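2-oxo-1,2-dihydroquinoline 8-monooxygenase, oxygenase component (PDB 1Z02) carries a Rieske [2Fe-2S] cluster and a mononuclear iron and probably hydroxylates 2-oxo-1,2-dihydroquinoline at carbon 8 of the ring. Local coordinates at residues M147-V152 and Y315-P320; T325-E330 and P435-E440. All coordinates share one frame; numbering follows the deposited sequence.

Interaction 1 (M147-V152 and Y315-P320)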
loop_
_atom_site.group_PDB
_atom_site.type_symbol
_atom_site.label_atom_id
_atom_site.label_comp_id
_atom_site.label_asym_id
_atom_site.label_seq_id
_atom_site.Cartn_x
_atom_site.Cartn_y
_atom_site.Cartn_z
ATOM N N MET A 147 25.096 -9.221 23.323
ATOM C CA MET A 147 24.538 -9.535 22.006
ATOM C C MET A 147 23.910 -10.920 21.964
ATOM O O MET A 147 24.510 -11.895 22.414
ATOM C CB MET A 147 25.635 -9.499 20.938
ATOM C CG MET A 147 26.272 -8.159 20.664
ATOM S SD MET A 147 25.191 -7.062 19.780
ATOM C CE MET A 147 25.276 -7.740 18.095
ATOM N N ILE A 148 22.709 -11.004 21.402
ATOM C CA ILE A 148 22.015 -12.279 21.262
ATOM C C ILE A 148 21.985 -12.652 19.778
ATOM O O ILE A 148 21.235 -12.052 19.001
ATOM C CB ILE A 148 20.552 -12.210 21.770
ATOM C CG1 ILE A 148 20.528 -11.956 23.280
ATOM C CG2 ILE A 148 19.829 -13.527 21.463
ATOM C CD1 ILE A 148 19.139 -11.883 23.871
ATOM N N PHE A 149 22.802 -13.625 19.380
ATOM C CA PHE A 149 22.835 -14.066 17.985
ATOM C C PHE A 149 21.968 -15.307 17.803
ATOM O O PHE A 149 21.887 -16.159 18.689
ATOM C CB PHE A 149 24.264 -14.393 17.527
ATOM C CG PHE A 149 25.197 -13.214 17.540
ATOM C CD1 PHE A 149 25.893 -12.866 18.699
ATOM C CD2 PHE A 149 25.379 -12.447 16.393
ATOM C CE1 PHE A 149 26.761 -11.765 18.708
ATOM C CE2 PHE A 149 26.234 -11.355 16.389
ATOM C CZ PHE A 149 26.930 -11.009 17.551
ATOM N N VAL A 150 21.309 -15.396 16.654
ATOM C CA VAL A 150 20.455 -16.537 16.354
ATOM C C VAL A 150 20.869 -17.100 15.010
ATOM O O VAL A 150 21.211 -16.348 14.096
ATOM C CB VAL A 150 18.956 -16.134 16.284
ATOM C CG1 VAL A 150 18.107 -17.335 15.939
ATOM C CG2 VAL A 150 18.507 -15.564 17.613
ATOM N N PHE A 151 20.866 -18.423 14.901
ATOM C CA PHE A 151 21.224 -19.083 13.652
ATOM C C PHE A 151 19.919 -19.313 12.890
ATOM O O PHE A 151 19.193 -20.283 13.160
ATOM C CB PHE A 151 21.905 -20.428 13.925
ATOM C CG PHE A 151 22.441 -21.098 12.693
ATOM C CD1 PHE A 151 23.546 -20.577 12.027
ATOM C CD2 PHE A 151 21.823 -22.232 12.175
ATOM C CE1 PHE A 151 24.026 -21.174 10.863
ATOM C CE2 PHE A 151 22.298 -22.838 11.006
ATOM C CZ PHE A 151 23.400 -22.304 10.350
ATOM N N VAL A 152 19.622 -18.414 11.953
ATOM C CA VAL A 152 18.404 -18.502 11.154
ATOM C C VAL A 152 18.613 -19.543 10.061
ATOM O O VAL A 152 19.393 -19.339 9.128
ATOM C CB VAL A 152 18.060 -17.134 10.527
ATOM C CG1 VAL A 152 16.666 -17.181 9.881
ATOM C CG2 VAL A 152 18.122 -16.055 11.599
ATOM N N TYR A 315 31.192 -2.427 14.152
ATOM C CA TYR A 315 30.655 -3.572 13.420
ATOM C C TYR A 315 29.249 -3.249 12.955
ATOM O O TYR A 315 28.490 -2.601 13.673
ATOM C CB TYR A 315 30.585 -4.812 14.319
ATOM C CG TYR A 315 31.924 -5.369 14.728
ATOM C CD1 TYR A 315 32.337 -5.333 16.060
ATOM C CD2 TYR A 315 32.768 -5.958 13.788
ATOM C CE1 TYR A 315 33.556 -5.875 16.450
ATOM C CE2 TYR A 315 33.987 -6.504 14.164
ATOM C CZ TYR A 315 34.375 -6.458 15.500
ATOM O OH TYR A 315 35.589 -6.984 15.877
ATOM N N GLU A 316 28.900 -3.703 11.756
ATOM C CA GLU A 316 27.564 -3.474 11.229
ATOM C C GLU A 316 26.986 -4.721 10.578
ATOM O O GLU A 316 27.708 -5.557 10.028
ATOM C CB GLU A 316 27.552 -2.344 10.197
ATOM C CG GLU A 316 28.110 -1.028 10.682
ATOM C CD GLU A 316 27.819 0.105 9.720
ATOM O OE1 GLU A 316 27.727 -0.151 8.499
ATOM O OE2 GLU A 316 27.691 1.260 10.182
ATOM N N TRP A 317 25.669 -4.837 10.668
ATOM C CA TRP A 317 24.924 -5.934 10.072
ATOM C C TRP A 317 23.792 -5.251 9.308
ATOM O O TRP A 317 23.397 -4.140 9.650
ATOM C CB TRP A 317 24.331 -6.836 11.155
ATOM C CG TRP A 317 25.298 -7.793 11.780
ATOM C CD1 TRP A 317 25.542 -9.077 11.389
ATOM C CD2 TRP A 317 26.136 -7.553 12.922
ATOM N NE1 TRP A 317 26.473 -9.658 12.218
ATOM C CE2 TRP A 317 26.854 -8.744 13.166
ATOM C CE3 TRP A 317 26.342 -6.450 13.763
ATOM C CZ2 TRP A 317 27.774 -8.864 14.219
ATOM C CZ3 TRP A 317 27.256 -6.566 14.814
ATOM C CH2 TRP A 317 27.960 -7.769 15.031
ATOM N N TYR A 318 23.299 -5.917 8.272
ATOM C CA TYR A 318 22.210 -5.415 7.441
ATOM C C TYR A 318 21.329 -6.651 7.306
ATOM O O TYR A 318 21.242 -7.278 6.249
ATOM C CB TYR A 318 22.762 -4.952 6.085
ATOM C CG TYR A 318 24.073 -4.188 6.217
ATOM C CD1 TYR A 318 25.286 -4.861 6.317
ATOM C CD2 TYR A 318 24.093 -2.796 6.316
ATOM C CE1 TYR A 318 26.481 -4.172 6.518
ATOM C CE2 TYR A 318 25.293 -2.093 6.514
ATOM C CZ TYR A 318 26.479 -2.793 6.615
ATOM O OH TYR A 318 27.665 -2.123 6.826
ATOM N N VAL A 319 20.706 -7.006 8.426
ATOM C CA VAL A 319 19.876 -8.197 8.517
ATOM C C VAL A 319 18.586 -8.128 7.722
ATOM O O VAL A 319 17.728 -7.287 7.976
ATOM C CB VAL A 319 19.538 -8.515 9.983
ATOM C CG1 VAL A 319 18.838 -9.875 10.066
ATOM C CG2 VAL A 319 20.832 -8.492 10.836
ATOM N N PRO A 320 18.433 -9.020 6.739
ATOM C CA PRO A 320 17.203 -8.995 5.946
ATOM C C PRO A 320 15.992 -9.356 6.787
ATOM O O PRO A 320 16.049 -10.270 7.619
ATOM C CB PRO A 320 17.480 -10.004 4.828
ATOM C CG PRO A 320 18.491 -10.917 5.405
ATOM C CD PRO A 320 19.377 -10.036 6.242
#

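Interaction 2 (T325-E330 and P435-E440)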
loop_
_atom_site.group_PDB
_atom_site.type_symbol
_atom_site.label_atom_id
_atom_site.label_comp_id
_atom_site.label_asym_id
_atom_site.label_seq_id
_atom_site.Cartn_x
_atom_site.Cartn_y
_atom_site.Cartn_z
ATOM N N THR A 325 13.075 -4.798 3.241
ATOM C CA THR A 325 13.336 -4.157 4.534
ATOM C C THR A 325 14.441 -4.950 5.208
ATOM O O THR A 325 14.585 -6.152 4.969
ATOM C CB THR A 325 12.100 -4.111 5.483
ATOM O OG1 THR A 325 11.620 -5.435 5.742
ATOM C CG2 THR A 325 10.988 -3.276 4.875
ATOM N N HIS A 326 15.238 -4.272 6.025
ATOM C CA HIS A 326 16.342 -4.898 6.743
ATOM C C HIS A 326 16.537 -4.174 8.063
ATOM O O HIS A 326 16.048 -3.055 8.247
ATOM C CB HIS A 326 17.643 -4.814 5.940
ATOM C CG HIS A 326 18.107 -3.414 5.679
ATOM N ND1 HIS A 326 17.519 -2.599 4.734
ATOM C CD2 HIS A 326 19.083 -2.672 6.257
ATOM C CE1 HIS A 326 18.110 -1.418 4.742
ATOM N NE2 HIS A 326 19.063 -1.434 5.659
ATOM N N GLU A 327 17.251 -4.809 8.983
ATOM C CA GLU A 327 17.520 -4.204 10.285
ATOM C C GLU A 327 19.006 -3.830 10.300
ATOM O O GLU A 327 19.875 -4.694 10.282
ATOM C CB GLU A 327 17.194 -5.196 11.408
ATOM C CG GLU A 327 17.134 -4.584 12.806
ATOM C CD GLU A 327 15.993 -3.602 12.977
ATOM O OE1 GLU A 327 15.211 -3.403 12.032
ATOM O OE2 GLU A 327 15.873 -3.017 14.066
ATOM N N TYR A 328 19.283 -2.532 10.312
ATOM C CA TYR A 328 20.653 -2.029 10.292
ATOM C C TYR A 328 21.259 -1.885 11.694
ATOM O O TYR A 328 20.826 -1.053 12.498
ATOM C CB TYR A 328 20.658 -0.695 9.543
ATOM C CG TYR A 328 21.944 0.100 9.604
ATOM C CD1 TYR A 328 23.179 -0.486 9.299
ATOM C CD2 TYR A 328 21.915 1.465 9.889
ATOM C CE1 TYR A 328 24.353 0.279 9.272
ATOM C CE2 TYR A 328 23.076 2.235 9.861
ATOM C CZ TYR A 328 24.290 1.641 9.550
ATOM O OH TYR A 328 25.417 2.432 9.494
ATOM N N TRP A 329 22.260 -2.714 11.979
ATOM C CA TRP A 329 22.939 -2.694 13.269
ATOM C C TRP A 329 24.233 -1.895 13.212
ATOM O O TRP A 329 24.978 -1.976 12.235
ATOM C CB TRP A 329 23.269 -4.119 13.726
ATOM C CG TRP A 329 22.078 -4.945 14.105
ATOM C CD1 TRP A 329 21.064 -5.364 13.286
ATOM C CD2 TRP A 329 21.793 -5.483 15.403
ATOM N NE1 TRP A 329 20.170 -6.131 13.998
ATOM C CE2 TRP A 329 20.593 -6.219 15.300
ATOM C CE3 TRP A 329 22.437 -5.413 16.648
ATOM C CZ2 TRP A 329 20.024 -6.884 16.393
ATOM C CZ3 TRP A 329 21.873 -6.073 17.733
ATOM C CH2 TRP A 329 20.677 -6.798 17.597
ATOM N N GLU A 330 24.480 -1.118 14.265
ATOM C CA GLU A 330 25.700 -0.323 14.399
ATOM C C GLU A 330 26.178 -0.476 15.833
ATOM O O GLU A 330 25.513 -0.002 16.744
ATOM C CB GLU A 330 25.445 1.165 14.188
ATOM C CG GLU A 330 24.983 1.584 12.834
ATOM C CD GLU A 330 24.705 3.060 12.804
ATOM O OE1 GLU A 330 25.665 3.854 12.904
ATOM O OE2 GLU A 330 23.520 3.429 12.705
ATOM N N PRO A 435 6.949 0.366 8.387
ATOM C CA PRO A 435 7.312 -1.051 8.353
ATOM C C PRO A 435 8.319 -1.237 9.494
ATOM O O PRO A 435 9.129 -0.345 9.746
ATOM C CB PRO A 435 7.948 -1.202 6.980
ATOM C CG PRO A 435 7.147 -0.267 6.145
ATOM C CD PRO A 435 7.038 0.959 7.040
ATOM N N GLY A 436 8.270 -2.373 10.184
ATOM C CA GLY A 436 9.174 -2.563 11.303
ATOM C C GLY A 436 9.908 -3.887 11.440
ATOM O O GLY A 436 10.075 -4.630 10.475
ATOM N N TYR A 437 10.342 -4.177 12.665
ATOM C CA TYR A 437 11.104 -5.387 12.954
ATOM C C TYR A 437 10.576 -6.144 14.171
ATOM O O TYR A 437 10.249 -7.330 14.082
ATOM C CB TYR A 437 12.567 -4.986 13.161
ATOM C CG TYR A 437 13.483 -6.092 13.625
ATOM C CD1 TYR A 437 13.714 -7.218 12.835
ATOM C CD2 TYR A 437 14.136 -6.004 14.856
ATOM C CE1 TYR A 437 14.577 -8.228 13.266
ATOM C CE2 TYR A 437 14.991 -6.996 15.285
ATOM C CZ TYR A 437 15.212 -8.102 14.491
ATOM O OH TYR A 437 16.098 -9.065 14.920
ATOM N N LYS A 438 10.493 -5.455 15.310
ATOM C CA LYS A 438 9.997 -6.070 16.538
ATOM C C LYS A 438 8.475 -6.177 16.520
ATOM O O LYS A 438 7.773 -5.181 16.326
ATOM C CB LYS A 438 10.468 -5.253 17.749
ATOM C CG LYS A 438 11.989 -5.220 17.877
ATOM C CD LYS A 438 12.481 -4.232 18.936
ATOM C CE LYS A 438 12.327 -4.774 20.342
ATOM N NZ LYS A 438 12.981 -3.859 21.330
ATOM N N VAL A 439 7.967 -7.392 16.713
ATOM C CA VAL A 439 6.529 -7.614 16.714
ATOM C C VAL A 439 5.856 -6.893 17.877
ATOM O O VAL A 439 6.285 -7.010 19.031
ATOM C CB VAL A 439 6.202 -9.123 16.796
ATOM C CG1 VAL A 439 4.698 -9.334 16.819
ATOM C CG2 VAL A 439 6.809 -9.846 15.614
ATOM N N GLU A 440 4.802 -6.142 17.555
ATOM C CA GLU A 440 4.047 -5.383 18.547
ATOM C C GLU A 440 3.190 -6.352 19.347
ATOM O O GLU A 440 2.543 -7.238 18.779
ATOM C CB GLU A 440 3.152 -4.355 17.852
ATOM C CG GLU A 440 2.854 -3.125 18.699
ATOM C CD GLU A 440 1.864 -2.191 18.039
ATOM O OE1 GLU A 440 1.707 -1.048 18.517
ATOM O OE2 GLU A 440 1.239 -2.603 17.044
HETATM O O HOH W 1 9.713 -4.861 7.469
HETATM O O HOH W 2 18.427 -8.359 13.431
#

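Interaction 1 (M147-V152 and Y315-P320)
W317 meets F149 and M147 in a sheet-on-sheet contact. Strand 147-152 is the middle strand of a three-stranded antiparallel sheet. Strand 313-320 belongs to the seven-stranded antiparallel sheet of the Bet v 1-like ring hydroxylase fold. The closest approach is F149 CE2 to W317 CZ2, 3.6 Å. CZ2 lies near the plane of the F149 ring and at its edge. Relative to the indole plane the approach is oblique. The planes of the F149 ring and the W317 six-membered ring are 58° apart, so the pair is neither a flat stack nor a T. Beside it, M147 CE touches the indole, 4.0 Å from W317 CZ3. The M147 chain bends at chi2 (-73°) and again at chi3 (-76°). This folds the methyl round to the CZ3 and CH2 atoms of the indole, which it meets obliquely. No hydrogen bond crosses between the segments, and all three touching residues are buried.

P46 on strand 43-49, V301 on strand 301-305 and I331 on strand 325-335 also pack on W317. L165 packs on F149. M147 further rests on F49 and W329. The residues on both sides of W317 have their side chains on the other face of the strand. There Y318 OH donates to E316 OE1 at 2.6 Å, and OE1 accepts through its anti lone pair, the one facing away from OE2.

Interaction 2 (T325-E330 and P435-E440)
E327 and Y437 form the main contact between strand 325-335 and the C-terminal tail. The strand is part of the Bet v 1-like sheet; the tail is a loop that follows helix 423-430. From CB, which points toward the tail, the E327 chain runs to CG, placed anti to the backbone N (chi1 -167°). CG sits over one face of the Y437 ring in a CH-pi contact. E327 CG is 4.0 Å from the centroid of the Y437 ring and 13° off its normal. A bend at chi2 then turns the carboxylate back over the CB side of the ring. E327 CD lies 3.6 Å from Y437 CG. The carboxylate is nearly flat on the ring, with planes 20° apart. E327 OE1 reaches Y437 CB at 3.3 Å, and E327 OE2 lies 3.5 Å from Y437 CD2. OE1 also bonds T204 OG1 and OE2 bonds H202 ND1, both on the neighbouring strand 196-206.

Water carries the polar links between the segments. One water donates to Y437 OH and accepts from W329 NE1, with both bonds 2.9 Å long. A second water lies 2.6 Å from T325 OG1 and donates to G436 O. Y437 OH and T325 OG1 have further hydrogen bonds, with A47 O and T322 OG1. Nearby, T325 CG2 packs on P435 CB at 4.2 Å, and F426 of the second subunit packs on P435.

No direct hydrogen bond joins the two segments. A carboxylate over a pi face is probably not an attractive pairing in itself. The bonds to T204 and H202 likely hold the group flat and offset the cost of burying it, while the CH-pi contact and the waters join strand to tail.

In the fold
The centres of the two interactions are about 11 Å apart. They share the seven-stranded antiparallel sheet, in which strands 313-320 and 325-335 are consecutive neighbours. Along the chain, both segments of interaction 1 come before those of interaction 2. The two are joined directly: V319 O probably accepts a hydrogen bond from E327 N, and E316 OE2 probably bonds Y328 OH. Interaction 1 brings the three-stranded sheet onto this pair, and interaction 2 brings the C-terminal tail onto it. Strand 43-49 serves both, packing near W317 and bonding Y437. Neither contact lies at the mononuclear iron or the [2Fe-2S] cluster. Together they attach N-terminal and C-terminal parts of the chain to the Bet v 1-like sheet.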